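Monomethylamine methyltransferase MtmB1 (Methanosarcina barkeri, PDB 1NTH) catalyses the transfer of the methyl group of monomethylamine to the corrinoid cofactor of its partner protein MtmC, a step of methanogenesis from methylamine. Local coordinates at residues K40-L45 with G66-L71; E60-A65 with V277-H282; G269-T274 with T308-M313; V84-D89 with A285-S290; E50-D55 with T357-E362. All blocks are in the same frame, centred on the assembly; numbering follows the deposited sequence.

Contact 1: K40-L45 with G66-L71; sequences KQKYGL and GFEMLL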
# COMPACT_ATOMS: atom_id res chain seq x y z
N LYS A 40 7.96 -32.16 41.70
CA LYS A 40 6.63 -32.60 42.08
C LYS A 40 6.59 -32.89 43.58
O LYS A 40 5.67 -32.46 44.28
CB LYS A 40 6.21 -33.86 41.32
CG LYS A 40 4.86 -34.39 41.78
CD LYS A 40 4.49 -35.71 41.14
CE LYS A 40 3.16 -36.21 41.67
NZ LYS A 40 2.76 -37.51 41.06
N GLN A 41 7.59 -33.61 44.07
CA GLN A 41 7.64 -33.95 45.48
C GLN A 41 7.99 -32.76 46.37
O GLN A 41 7.37 -32.55 47.41
CB GLN A 41 8.63 -35.10 45.70
CG GLN A 41 8.69 -35.63 47.14
CD GLN A 41 7.33 -35.98 47.72
OE1 GLN A 41 6.42 -36.41 47.01
NE2 GLN A 41 7.20 -35.81 49.03
N LYS A 42 8.98 -31.98 45.96
CA LYS A 42 9.39 -30.82 46.74
C LYS A 42 8.25 -29.82 46.95
O LYS A 42 8.13 -29.24 48.03
CB LYS A 42 10.55 -30.10 46.03
CG LYS A 42 10.84 -28.70 46.55
CD LYS A 42 11.86 -27.98 45.67
CE LYS A 42 12.07 -26.54 46.13
NZ LYS A 42 13.07 -25.83 45.29
N TYR A 43 7.41 -29.64 45.94
CA TYR A 43 6.29 -28.71 46.07
C TYR A 43 4.99 -29.43 46.46
O TYR A 43 3.95 -28.79 46.60
CB TYR A 43 6.08 -27.93 44.77
CG TYR A 43 7.13 -26.86 44.55
CD1 TYR A 43 8.23 -27.09 43.73
CD2 TYR A 43 7.02 -25.62 45.18
CE1 TYR A 43 9.21 -26.12 43.55
CE2 TYR A 43 7.99 -24.64 45.00
CZ TYR A 43 9.08 -24.89 44.19
OH TYR A 43 10.04 -23.92 44.01
N GLY A 44 5.07 -30.74 46.62
CA GLY A 44 3.90 -31.52 47.00
C GLY A 44 2.72 -31.36 46.08
O GLY A 44 1.58 -31.25 46.53
N LEU A 45 2.97 -31.35 44.77
CA LEU A 45 1.89 -31.19 43.81
C LEU A 45 0.95 -32.39 43.77
O LEU A 45 1.38 -33.53 43.65
CB LEU A 45 2.46 -30.93 42.41
CG LEU A 45 3.39 -29.72 42.30
CD1 LEU A 45 3.83 -29.55 40.85
CD2 LEU A 45 2.68 -28.46 42.79
N GLY A 66 7.23 -24.98 37.65
CA GLY A 66 7.49 -24.80 36.23
C GLY A 66 8.63 -23.84 35.97
O GLY A 66 9.46 -24.07 35.10
N PHE A 67 8.66 -22.75 36.74
CA PHE A 67 9.71 -21.75 36.61
C PHE A 67 11.06 -22.39 36.95
O PHE A 67 12.04 -22.23 36.23
CB PHE A 67 9.44 -20.59 37.58
CG PHE A 67 10.38 -19.42 37.42
CD1 PHE A 67 9.94 -18.23 36.84
CD2 PHE A 67 11.69 -19.49 37.88
CE1 PHE A 67 10.79 -17.14 36.71
CE2 PHE A 67 12.56 -18.40 37.76
CZ PHE A 67 12.11 -17.22 37.17
N GLU A 68 11.09 -23.14 38.06
CA GLU A 68 12.32 -23.78 38.49
C GLU A 68 12.79 -24.86 37.52
O GLU A 68 13.99 -25.06 37.33
CB GLU A 68 12.13 -24.39 39.89
CG GLU A 68 13.43 -24.71 40.61
CD GLU A 68 13.20 -25.29 41.99
OE1 GLU A 68 12.26 -24.85 42.69
OE2 GLU A 68 13.98 -26.18 42.39
N MET A 69 11.84 -25.55 36.91
CA MET A 69 12.17 -26.58 35.93
C MET A 69 12.96 -25.94 34.79
O MET A 69 14.02 -26.42 34.39
CB MET A 69 10.88 -27.20 35.39
CG MET A 69 11.08 -28.34 34.40
SD MET A 69 11.52 -29.89 35.19
CE MET A 69 11.95 -30.88 33.78
N LEU A 70 12.44 -24.84 34.26
CA LEU A 70 13.10 -24.15 33.16
C LEU A 70 14.46 -23.59 33.57
O LEU A 70 15.44 -23.72 32.85
CB LEU A 70 12.21 -23.02 32.64
CG LEU A 70 12.71 -22.30 31.38
CD1 LEU A 70 12.84 -23.28 30.22
CD2 LEU A 70 11.74 -21.18 31.03
N LEU A 71 14.50 -22.97 34.75
CA LEU A 71 15.73 -22.37 35.25
C LEU A 71 16.86 -23.37 35.53
O LEU A 71 18.01 -23.13 35.18
CB LEU A 71 15.44 -21.58 36.52
CG LEU A 71 16.67 -20.99 37.23
CD1 LEU A 71 17.34 -19.95 36.34
CD2 LEU A 71 16.24 -20.37 38.55
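Glu68 OE1 is gripped by two donors: Tyr43 OH gives it a hydrogen bond of 2.7 Å, and Lys42 NZ comes to 2.9 Å of it in a salt bridge. Lys42 NZ also reaches Glu68 OE2 at 3.1 Å, but this second bond is weak, so the ammonium group leans toward the oxygen that the tyrosine already holds. The two donors arrive differently. The lysine nitrogen meets OE1 on the syn side, 16° out of the carboxylate plane, while the hydroxyl lies nearly along the C-O axis. OE1 sits at the edge of the phenol ring and in its plane, with ring and carboxylate turned 69° against each other. Lys42 and Glu68 were each modelled in two conformers, so the exact bridge distances are doubtful. A phenylalanine in place of Tyr43 would probably cost OE1 the shorter of its two bonds and leave the carboxylate freer to turn about the lysine. The three side chains join the C-terminal end of helix 24-42 to the C-terminal half of helix 56-73, the next helix in the chain, at the surface of the molecule. With CG anti to the backbone N (chi1 -162°) and an extended chain beyond, Glu68 carries its carboxylate well out from its helix. On the other side, helix 24-42 ends in a Schellman motif at Gly44, whose phi is positive; Leu45 N bonds back to Lys40 O at 3.0 Å. Within that turn, Tyr43 O accepts a hydrogen bond from Lys61 NZ, and the Tyr43 side chain rests on Lys64 and Ala65.

Contact 2: E60-A65 with V277-H282; sequences EKLFKA and VDVATH
Helix 56-73 packs on helix 271-288, one of the outer helices of the TIM barrel, with Val279 setting one methyl against Leu62 and the other near Phe63. The helices come close here: the CA atoms of Phe63 and Val279 are 6.7 Å apart. Val279 CG2 lies 4.0 Å from Leu62 CG, the two side chains crossing obliquely. A chi1 of 169° places Val279 CG1 anti to the backbone N and on the other side, 4.4 Å from Phe63 CD1 and oblique to the ring. All three side chains are buried, and no hydrogen bond links the two segments. Helix 271-288 connects parallel barrel strands, 263-264 before it and 293-300 after it, in a beta-alpha-beta crossover. Leu62 and Phe63 lie against this helix and also touch Thr321 of the following barrel helix, 309-325, and the Phe63 ring meets that of Phe325. One turn beyond Val279, His282 folds back on its own helix: its ND1 donates to Asp278 O at 2.8 Å, with the acceptor in the imidazole plane. That carbonyl also takes the backbone N of His282, and the two donors reach it from opposite faces of its plane. His282 NE2 is hydrogen-bonded to Arg361 NH1.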
# COMPACT_ATOMS: atom_id res chain seq x y z
N GLU A 60 0.05 -21.84 42.78
CA GLU A 60 1.27 -21.06 42.94
C GLU A 60 2.48 -21.98 43.02
O GLU A 60 3.55 -21.65 42.51
CB GLU A 60 1.19 -20.17 44.19
CG GLU A 60 2.48 -19.43 44.47
CD GLU A 60 2.32 -18.34 45.52
OE1 GLU A 60 1.62 -18.59 46.53
OE2 GLU A 60 2.89 -17.25 45.33
N LYS A 61 2.33 -23.13 43.67
CA LYS A 61 3.44 -24.07 43.76
C LYS A 61 3.74 -24.65 42.39
O LYS A 61 4.89 -24.89 42.04
CB LYS A 61 3.12 -25.18 44.77
CG LYS A 61 3.03 -24.67 46.20
CD LYS A 61 2.94 -25.80 47.21
CE LYS A 61 1.68 -26.62 47.01
NZ LYS A 61 1.63 -27.78 47.96
N LEU A 62 2.69 -24.87 41.59
CA LEU A 62 2.87 -25.40 40.24
C LEU A 62 3.62 -24.37 39.40
O LEU A 62 4.49 -24.73 38.60
CB LEU A 62 1.52 -25.72 39.59
CG LEU A 62 1.56 -26.04 38.09
CD1 LEU A 62 2.50 -27.22 37.83
CD2 LEU A 62 0.16 -26.35 37.59
N PHE A 63 3.30 -23.10 39.58
CA PHE A 63 3.97 -22.06 38.82
C PHE A 63 5.45 -22.03 39.19
O PHE A 63 6.32 -21.96 38.32
CB PHE A 63 3.35 -20.68 39.09
CG PHE A 63 4.04 -19.56 38.36
CD1 PHE A 63 3.94 -19.45 36.98
CD2 PHE A 63 4.82 -18.64 39.05
CE1 PHE A 63 4.62 -18.44 36.29
CE2 PHE A 63 5.50 -17.63 38.38
CZ PHE A 63 5.40 -17.53 36.99
N LYS A 64 5.73 -22.06 40.49
CA LYS A 64 7.11 -22.04 40.96
C LYS A 64 7.87 -23.26 40.44
O LYS A 64 9.03 -23.16 40.07
CB LYS A 64 7.15 -22.00 42.48
CG LYS A 64 6.68 -20.67 43.06
CD LYS A 64 6.77 -20.69 44.58
CE LYS A 64 6.37 -19.34 45.16
NZ LYS A 64 6.44 -19.33 46.65
N ALA A 65 7.20 -24.41 40.41
CA ALA A 65 7.81 -25.64 39.92
C ALA A 65 8.17 -25.51 38.44
O ALA A 65 9.27 -25.87 38.02
CB ALA A 65 6.86 -26.82 40.12
N VAL A 277 6.31 -29.47 33.22
CA VAL A 277 6.99 -29.24 31.95
C VAL A 277 6.16 -28.27 31.10
O VAL A 277 6.71 -27.37 30.46
CB VAL A 277 7.17 -30.57 31.17
CG1 VAL A 277 7.55 -30.28 29.72
CG2 VAL A 277 8.25 -31.40 31.82
N ASP A 278 4.84 -28.46 31.11
CA ASP A 278 3.94 -27.61 30.33
C ASP A 278 4.08 -26.15 30.76
O ASP A 278 4.18 -25.26 29.91
CB ASP A 278 2.50 -28.08 30.51
CG ASP A 278 1.57 -27.54 29.44
OD1 ASP A 278 2.03 -26.70 28.62
OD2 ASP A 278 0.40 -27.94 29.41
N VAL A 279 4.09 -25.90 32.06
CA VAL A 279 4.24 -24.53 32.55
C VAL A 279 5.60 -24.00 32.10
O VAL A 279 5.71 -22.86 31.65
CB VAL A 279 4.13 -24.47 34.10
CG1 VAL A 279 4.55 -23.09 34.61
CG2 VAL A 279 2.69 -24.77 34.52
N ALA A 280 6.62 -24.83 32.20
CA ALA A 280 7.96 -24.44 31.80
C ALA A 280 8.03 -24.07 30.31
O ALA A 280 8.74 -23.13 29.94
CB ALA A 280 8.96 -25.56 32.10
N THR A 281 7.31 -24.80 29.46
CA THR A 281 7.35 -24.50 28.04
C THR A 281 6.50 -23.29 27.66
O THR A 281 6.77 -22.64 26.65
CB THR A 281 6.98 -25.74 27.17
OG1 THR A 281 5.65 -26.19 27.47
CG2 THR A 281 7.96 -26.87 27.44
N HIS A 282 5.49 -22.97 28.48
CA HIS A 282 4.67 -21.78 28.23
C HIS A 282 5.60 -20.59 28.47
O HIS A 282 5.60 -19.61 27.72
CB HIS A 282 3.50 -21.68 29.22
CG HIS A 282 2.25 -22.36 28.75
ND1 HIS A 282 2.12 -23.73 28.67
CD2 HIS A 282 1.05 -21.85 28.37
CE1 HIS A 282 0.91 -24.04 28.26
NE2 HIS A 282 0.23 -22.92 28.07

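Contact 3: G269-T274 with T308-M313; sequences GGIEET and TRETLM
Ile271 meets Glu310 and Met313 through apolar contacts. Its CD1 lies 3.8 Å from Glu310 CG, and CG1 rests 4.0 Å from Glu310 CB, so the hydrocarbon part of the glutamate does the packing. The two side chains cross at about a right angle, and Glu310 bends at chi2 (93°), which leads its carboxylate away from the isoleucine. Ile271 CD1 also touches Met313 SD at 4.1 Å. Because this one methyl serves both partners, an alanine at Ile271 would probably open a gap between the two helix starts and leave Glu310 and Met313 without their apolar neighbour.

Hydrogen bonds stay within each segment and fix the two helix starts. Gly270, at the N-cap of the first helix, accepts twice on its carbonyl: Thr274 OG1 donates to Gly270 O at 2.7 Å and Thr274 N at 2.8 Å, from opposite faces of the carbonyl plane. In the second helix Thr308 is the N-cap, and Thr308 N donates to Thr311 OG1 at 2.9 Å. Thr308 OG1 makes a weak bond of 3.4 Å to Glu310 OE1.

Charged groups find partners outside the two segments. Arg309 forms salt bridges with Glu413 and Asp406, while Glu272 accepts a hydrogen bond from the backbone N of Phe47.

Helices 271-288 and 309-325 are consecutive outer helices of the barrel, one leading into strand 293-300 and the other following it, and what Ile271 joins is the N-terminal start of each, as expected of neighbouring beta-alpha units in a TIM barrel.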
# COMPACT_ATOMS: atom_id res chain seq x y z
N GLY A 269 7.05 -37.90 32.71
CA GLY A 269 6.38 -38.80 33.62
C GLY A 269 4.86 -38.64 33.59
O GLY A 269 4.26 -38.51 32.52
N GLY A 270 4.25 -38.64 34.78
CA GLY A 270 2.81 -38.54 34.89
C GLY A 270 2.16 -37.17 34.76
O GLY A 270 2.74 -36.24 34.19
N ILE A 271 0.95 -37.06 35.30
CA ILE A 271 0.16 -35.84 35.23
C ILE A 271 0.84 -34.59 35.79
O ILE A 271 1.10 -33.64 35.05
CB ILE A 271 -1.21 -36.01 35.95
CG1 ILE A 271 -2.01 -37.12 35.26
CG2 ILE A 271 -1.98 -34.69 35.93
CD1 ILE A 271 -3.36 -37.39 35.90
N GLU A 272 1.15 -34.58 37.09
CA GLU A 272 1.79 -33.41 37.67
C GLU A 272 3.14 -33.12 37.03
O GLU A 272 3.49 -31.96 36.80
CB GLU A 272 1.96 -33.57 39.19
CG GLU A 272 0.67 -33.47 40.00
CD GLU A 272 -0.16 -34.74 39.99
OE1 GLU A 272 0.32 -35.77 39.46
OE2 GLU A 272 -1.29 -34.72 40.53
N GLU A 273 3.91 -34.17 36.75
CA GLU A 273 5.22 -34.00 36.14
C GLU A 273 5.12 -33.35 34.76
O GLU A 273 5.89 -32.44 34.43
CB GLU A 273 5.94 -35.34 36.00
CG GLU A 273 6.30 -36.02 37.31
CD GLU A 273 5.19 -36.89 37.88
OE1 GLU A 273 5.47 -37.68 38.80
OE2 GLU A 273 4.03 -36.78 37.41
N THR A 274 4.18 -33.83 33.95
CA THR A 274 4.00 -33.30 32.61
C THR A 274 3.48 -31.86 32.66
O THR A 274 3.78 -31.05 31.78
CB THR A 274 3.03 -34.18 31.79
OG1 THR A 274 3.53 -35.52 31.74
CG2 THR A 274 2.91 -33.66 30.36
N THR A 308 -7.91 -36.83 26.66
CA THR A 308 -8.04 -37.92 27.61
C THR A 308 -8.13 -37.24 28.97
O THR A 308 -7.81 -36.05 29.09
CB THR A 308 -6.82 -38.87 27.60
OG1 THR A 308 -5.67 -38.18 28.09
CG2 THR A 308 -6.55 -39.39 26.19
N ARG A 309 -8.58 -37.96 29.98
CA ARG A 309 -8.70 -37.39 31.31
C ARG A 309 -7.39 -36.74 31.76
O ARG A 309 -7.39 -35.63 32.29
CB ARG A 309 -9.13 -38.47 32.31
CG ARG A 309 -9.34 -37.98 33.73
CD ARG A 309 -9.90 -39.10 34.60
NE ARG A 309 -11.24 -39.50 34.17
CZ ARG A 309 -12.37 -38.94 34.60
NH1 ARG A 309 -12.32 -37.95 35.48
NH2 ARG A 309 -13.54 -39.36 34.14
N GLU A 310 -6.28 -37.43 31.55
CA GLU A 310 -4.98 -36.92 31.96
C GLU A 310 -4.53 -35.66 31.22
O GLU A 310 -4.09 -34.70 31.85
CB GLU A 310 -3.90 -38.00 31.81
CG GLU A 310 -4.16 -39.23 32.67
CD GLU A 310 -4.91 -40.33 31.94
OE1 GLU A 310 -5.55 -40.05 30.90
OE2 GLU A 310 -4.87 -41.48 32.41
N THR A 311 -4.66 -35.66 29.90
CA THR A 311 -4.24 -34.51 29.10
C THR A 311 -5.13 -33.28 29.34
O THR A 311 -4.66 -32.15 29.27
CB THR A 311 -4.20 -34.85 27.59
OG1 THR A 311 -5.47 -35.35 27.17
CG2 THR A 311 -3.13 -35.90 27.32
N LEU A 312 -6.41 -33.50 29.62
CA LEU A 312 -7.30 -32.39 29.90
C LEU A 312 -6.90 -31.76 31.24
O LEU A 312 -6.90 -30.54 31.39
CB LEU A 312 -8.76 -32.85 29.94
CG LEU A 312 -9.37 -33.27 28.60
CD1 LEU A 312 -10.77 -33.83 28.80
CD2 LEU A 312 -9.41 -32.06 27.65
N MET A 313 -6.54 -32.60 32.21
CA MET A 313 -6.11 -32.10 33.51
C MET A 313 -4.81 -31.31 33.38
O MET A 313 -4.64 -30.26 34.01
CB MET A 313 -5.91 -33.26 34.49
CG MET A 313 -7.21 -33.92 34.92
SD MET A 313 -6.91 -35.41 35.91
CE MET A 313 -6.27 -34.70 37.42

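Contact 4: V84-D89 with A285-S290; sequences VKYTED and AVLMSS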
# COMPACT_ATOMS: atom_id res chain seq x y z
N VAL A 84 21.31 -25.08 26.76
CA VAL A 84 21.28 -23.63 26.91
C VAL A 84 20.64 -23.31 28.26
O VAL A 84 19.54 -23.77 28.56
CB VAL A 84 20.46 -22.95 25.80
CG1 VAL A 84 20.29 -21.47 26.11
CG2 VAL A 84 21.15 -23.14 24.46
N LYS A 85 21.34 -22.53 29.07
CA LYS A 85 20.87 -22.15 30.40
C LYS A 85 20.47 -20.68 30.47
O LYS A 85 21.12 -19.82 29.87
CB LYS A 85 21.98 -22.39 31.43
CG LYS A 85 22.33 -23.85 31.67
CD LYS A 85 21.38 -24.50 32.67
CE LYS A 85 21.80 -25.93 32.98
NZ LYS A 85 21.96 -26.18 34.44
N TYR A 86 19.40 -20.41 31.21
CA TYR A 86 18.91 -19.05 31.41
C TYR A 86 19.23 -18.65 32.84
O TYR A 86 19.51 -19.51 33.68
CB TYR A 86 17.39 -18.98 31.26
CG TYR A 86 16.83 -19.43 29.94
CD1 TYR A 86 16.00 -20.54 29.86
CD2 TYR A 86 17.09 -18.72 28.77
CE1 TYR A 86 15.45 -20.94 28.65
CE2 TYR A 86 16.55 -19.11 27.56
CZ TYR A 86 15.73 -20.22 27.50
OH TYR A 86 15.19 -20.61 26.30
N THR A 87 19.18 -17.35 33.13
CA THR A 87 19.39 -16.89 34.50
C THR A 87 18.00 -16.51 34.98
O THR A 87 17.09 -16.30 34.17
CB THR A 87 20.30 -15.65 34.58
OG1 THR A 87 19.65 -14.53 33.96
CG2 THR A 87 21.64 -15.92 33.90
N GLU A 88 17.82 -16.42 36.29
CA GLU A 88 16.52 -16.07 36.86
C GLU A 88 16.05 -14.70 36.37
O GLU A 88 14.88 -14.53 36.05
CB GLU A 88 16.60 -16.07 38.38
CG GLU A 88 15.24 -16.00 39.05
CD GLU A 88 15.34 -15.97 40.56
OE1 GLU A 88 16.23 -16.66 41.11
OE2 GLU A 88 14.53 -15.26 41.20
N ASP A 89 16.96 -13.74 36.33
CA ASP A 89 16.61 -12.40 35.89
C ASP A 89 16.19 -12.35 34.43
O ASP A 89 15.34 -11.54 34.05
CB ASP A 89 17.77 -11.43 36.13
CG ASP A 89 18.04 -11.21 37.60
OD1 ASP A 89 17.07 -11.11 38.38
OD2 ASP A 89 19.23 -11.11 37.98
N ALA A 285 8.30 -20.14 25.78
CA ALA A 285 7.75 -19.56 24.56
C ALA A 285 8.05 -18.06 24.44
O ALA A 285 8.44 -17.59 23.38
CB ALA A 285 6.24 -19.79 24.50
N VAL A 286 7.88 -17.33 25.54
CA VAL A 286 8.11 -15.88 25.49
C VAL A 286 9.57 -15.50 25.70
O VAL A 286 9.95 -14.34 25.56
CB VAL A 286 7.23 -15.15 26.54
CG1 VAL A 286 5.76 -15.44 26.27
CG2 VAL A 286 7.60 -15.59 27.96
N LEU A 287 10.38 -16.49 26.01
CA LEU A 287 11.80 -16.28 26.25
C LEU A 287 12.62 -16.62 25.01
O LEU A 287 13.27 -15.75 24.42
CB LEU A 287 12.21 -17.16 27.44
CG LEU A 287 13.57 -17.08 28.13
CD1 LEU A 287 13.85 -15.67 28.61
CD2 LEU A 287 13.56 -18.04 29.32
N MET A 288 12.56 -17.88 24.59
CA MET A 288 13.31 -18.35 23.44
C MET A 288 12.70 -17.95 22.09
O MET A 288 13.42 -17.58 21.16
CB MET A 288 13.43 -19.87 23.52
CG MET A 288 14.12 -20.54 22.34
SD MET A 288 13.97 -22.35 22.42
CE MET A 288 12.32 -22.58 21.77
N SER A 289 11.38 -18.03 21.98
CA SER A 289 10.70 -17.74 20.72
C SER A 289 10.11 -16.35 20.54
O SER A 289 9.54 -16.07 19.49
CB SER A 289 9.59 -18.76 20.50
OG SER A 289 10.09 -20.09 20.56
N SER A 290 10.23 -15.49 21.55
CA SER A 290 9.67 -14.14 21.47
C SER A 290 8.20 -14.24 21.05
O SER A 290 7.68 -13.39 20.33
CB SER A 290 10.43 -13.29 20.45
OG SER A 290 11.78 -13.09 20.85
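Tyr86 and Leu287 reach toward each other from opposite directions: chi1 of -59° sets the Tyr86 ring beside its backbone N and anti to the carbonyl carbon, while Leu287 extends with CG anti to its own N (-171°). The leucine thereby lays CD2 over one ring face, 3.3 Å from the centroid of Tyr86 and only 3° off the ring normal. This is a CH-pi contact almost exactly above the middle of the ring. All six ring carbons therefore lie at nearly the same distance from the methyl, and Leu287 CG follows more to one side, 3.7 Å from Tyr86 CE2. Tyr86 comes from the link between strand 82-84, in the small mixed sheet, and helix 88-95, whose N-cap is Thr87. Leu287 lies in the loosely bonded last turn of helix 271-288, just before the chain enters barrel strand 293-300, so the contact fastens the N-terminal part of the chain to the barrel wall. Beyond the ring, the hydroxyl lies beside the residue after Leu287, with Tyr86 OH 3.4 Å from Met288 CB, and its hydrogen bond goes to Asn284 OD1. Phe7 meets the tyrosine ring edge-to-face, and both Tyr86 and Leu287 touch Leu70 and Ile91, leaving the pair buried. Close by, the backbone O of Ser290 accepts a hydrogen bond from Arg108 of a neighbouring subunit.

Contact 5: E50-D55 with T357-E362; sequences EFIPTD and TASGRE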
# COMPACT_ATOMS: atom_id res chain seq x y z
N GLU A 50 -8.96 -32.98 39.88
CA GLU A 50 -9.60 -31.81 39.29
C GLU A 50 -9.07 -31.51 37.89
O GLU A 50 -7.88 -31.67 37.63
CB GLU A 50 -9.37 -30.57 40.15
CG GLU A 50 -10.12 -30.53 41.47
CD GLU A 50 -10.14 -29.14 42.06
OE1 GLU A 50 -9.05 -28.56 42.27
OE2 GLU A 50 -11.24 -28.61 42.32
N PHE A 51 -9.96 -31.07 37.00
CA PHE A 51 -9.56 -30.71 35.65
C PHE A 51 -9.09 -29.26 35.66
O PHE A 51 -8.10 -28.91 35.02
CB PHE A 51 -10.73 -30.85 34.67
CG PHE A 51 -11.13 -32.26 34.40
CD1 PHE A 51 -12.01 -32.93 35.25
CD2 PHE A 51 -10.64 -32.93 33.28
CE1 PHE A 51 -12.38 -34.24 34.99
CE2 PHE A 51 -11.01 -34.24 33.02
CZ PHE A 51 -11.88 -34.90 33.87
N ILE A 52 -9.81 -28.43 36.41
CA ILE A 52 -9.49 -27.02 36.53
C ILE A 52 -9.29 -26.76 38.02
O ILE A 52 -10.20 -26.98 38.82
CB ILE A 52 -10.64 -26.12 36.03
CG1 ILE A 52 -11.10 -26.57 34.64
CG2 ILE A 52 -10.19 -24.67 35.99
CD1 ILE A 52 -10.03 -26.49 33.58
N PRO A 53 -8.10 -26.27 38.42
CA PRO A 53 -7.81 -26.00 39.83
C PRO A 53 -8.63 -24.89 40.48
O PRO A 53 -9.01 -23.92 39.83
CB PRO A 53 -6.32 -25.66 39.81
CG PRO A 53 -6.16 -24.98 38.48
CD PRO A 53 -6.96 -25.89 37.56
N THR A 54 -8.90 -25.08 41.77
CA THR A 54 -9.65 -24.12 42.57
C THR A 54 -8.83 -23.83 43.83
O THR A 54 -9.29 -23.13 44.74
CB THR A 54 -11.03 -24.68 42.99
OG1 THR A 54 -10.85 -25.88 43.75
CG2 THR A 54 -11.87 -24.99 41.76
N ASP A 55 -7.61 -24.37 43.87
CA ASP A 55 -6.70 -24.17 45.00
C ASP A 55 -5.56 -23.28 44.54
O ASP A 55 -4.60 -23.76 43.92
CB ASP A 55 -6.15 -25.52 45.46
CG ASP A 55 -5.30 -25.41 46.71
OD1 ASP A 55 -4.63 -24.37 46.91
OD2 ASP A 55 -5.28 -26.38 47.51
N THR A 357 -11.96 -23.50 27.68
CA THR A 357 -12.72 -22.29 27.94
C THR A 357 -12.71 -21.93 29.42
O THR A 357 -12.39 -20.81 29.80
CB THR A 357 -14.18 -22.44 27.45
OG1 THR A 357 -14.18 -22.69 26.04
CG2 THR A 357 -14.98 -21.18 27.74
N ALA A 358 -13.06 -22.90 30.27
CA ALA A 358 -13.09 -22.64 31.71
C ALA A 358 -11.72 -22.38 32.32
O ALA A 358 -11.61 -21.61 33.27
CB ALA A 358 -13.76 -23.81 32.42
N SER A 359 -10.68 -23.00 31.77
CA SER A 359 -9.33 -22.82 32.32
C SER A 359 -8.69 -21.49 31.93
O SER A 359 -7.64 -21.13 32.46
CB SER A 359 -8.42 -23.99 31.93
OG SER A 359 -8.17 -24.02 30.53
N GLY A 360 -9.31 -20.77 31.00
CA GLY A 360 -8.77 -19.47 30.61
C GLY A 360 -8.02 -19.34 29.29
O GLY A 360 -7.32 -18.35 29.10
N ARG A 361 -8.15 -20.30 28.38
CA ARG A 361 -7.45 -20.21 27.10
C ARG A 361 -8.03 -19.07 26.28
O ARG A 361 -9.24 -18.84 26.29
CB ARG A 361 -7.61 -21.51 26.30
CG ARG A 361 -6.93 -22.72 26.91
CD ARG A 361 -5.41 -22.66 26.80
NE ARG A 361 -4.81 -23.82 27.45
CZ ARG A 361 -3.50 -24.02 27.60
NH1 ARG A 361 -2.63 -23.13 27.13
NH2 ARG A 361 -3.07 -25.09 28.24
N GLU A 362 -7.17 -18.35 25.56
CA GLU A 362 -7.63 -17.25 24.72
C GLU A 362 -8.02 -17.74 23.34
O GLU A 362 -8.88 -17.16 22.68
CB GLU A 362 -6.54 -16.18 24.58
CG GLU A 362 -6.36 -15.27 25.78
CD GLU A 362 -5.65 -15.92 26.95
OE1 GLU A 362 -4.80 -16.80 26.72
OE2 GLU A 362 -5.94 -15.54 28.10
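Ile52 packs against Ala358 and Ser359 in the last turn of helix 343-359, an outer helix of the TIM barrel that leads into strand 363-366. Ile52 belongs to the loop between helices 24-42 and 56-73, so an early loop is laid against a late element of the barrel.

The contacts across are apolar. Ile52 CG1 lies 4.4 Å from Ala358 CB, and Ile52 CG2 is 4.2 Å from Ser359 CA. The closest approach, Ile52 CD1 to Ser359 CB at 3.4 Å, is tighter than carbons usually allow; as Ile52 was modelled in two conformers, all these distances are uncertain, the short one most of all.

Hydrogen bonds hold each side in shape. Ser359 OG is bonded back to Thr355 O in its own helix, and it is CB, not the hydroxyl, that meets Ile52 CD1. The helix closes in a Schellman motif at Gly360, where phi is 104°, a backbone shape in which a side chain would collide with the carbonyl O of Ser359. Asn402 OD1, from helix 398-410, accepts from the backbone N of both Phe51 and Ile52. Thr54 OG1 donates to Glu50 OE2 at 3.1 Å, on the syn lone pair of that oxygen.

Overall arrangement
Starting from the N terminus, contact 1 closes the shortest loop, joining helix 24-42 to helix 56-73. Within that loop residues 50-55 open contact 5, which closes only at 357-362 and so spans contacts 2, 3 and 4 while crossing contact 1. Contact 2 also crosses contact 1, since 60-65 lies inside that loop and its partner far beyond; both use helix 56-73 and they touch. Contacts 2, 3 and 4 share helix 271-288 and cross one another; contacts 3 and 4 have centres about 24 Å apart. Together the five contacts tie the N-terminal helices and the small mixed sheet to barrel helices 271-288, 309-325 and 343-359. Contacts 3 and 5 touch through Met313 and Phe51.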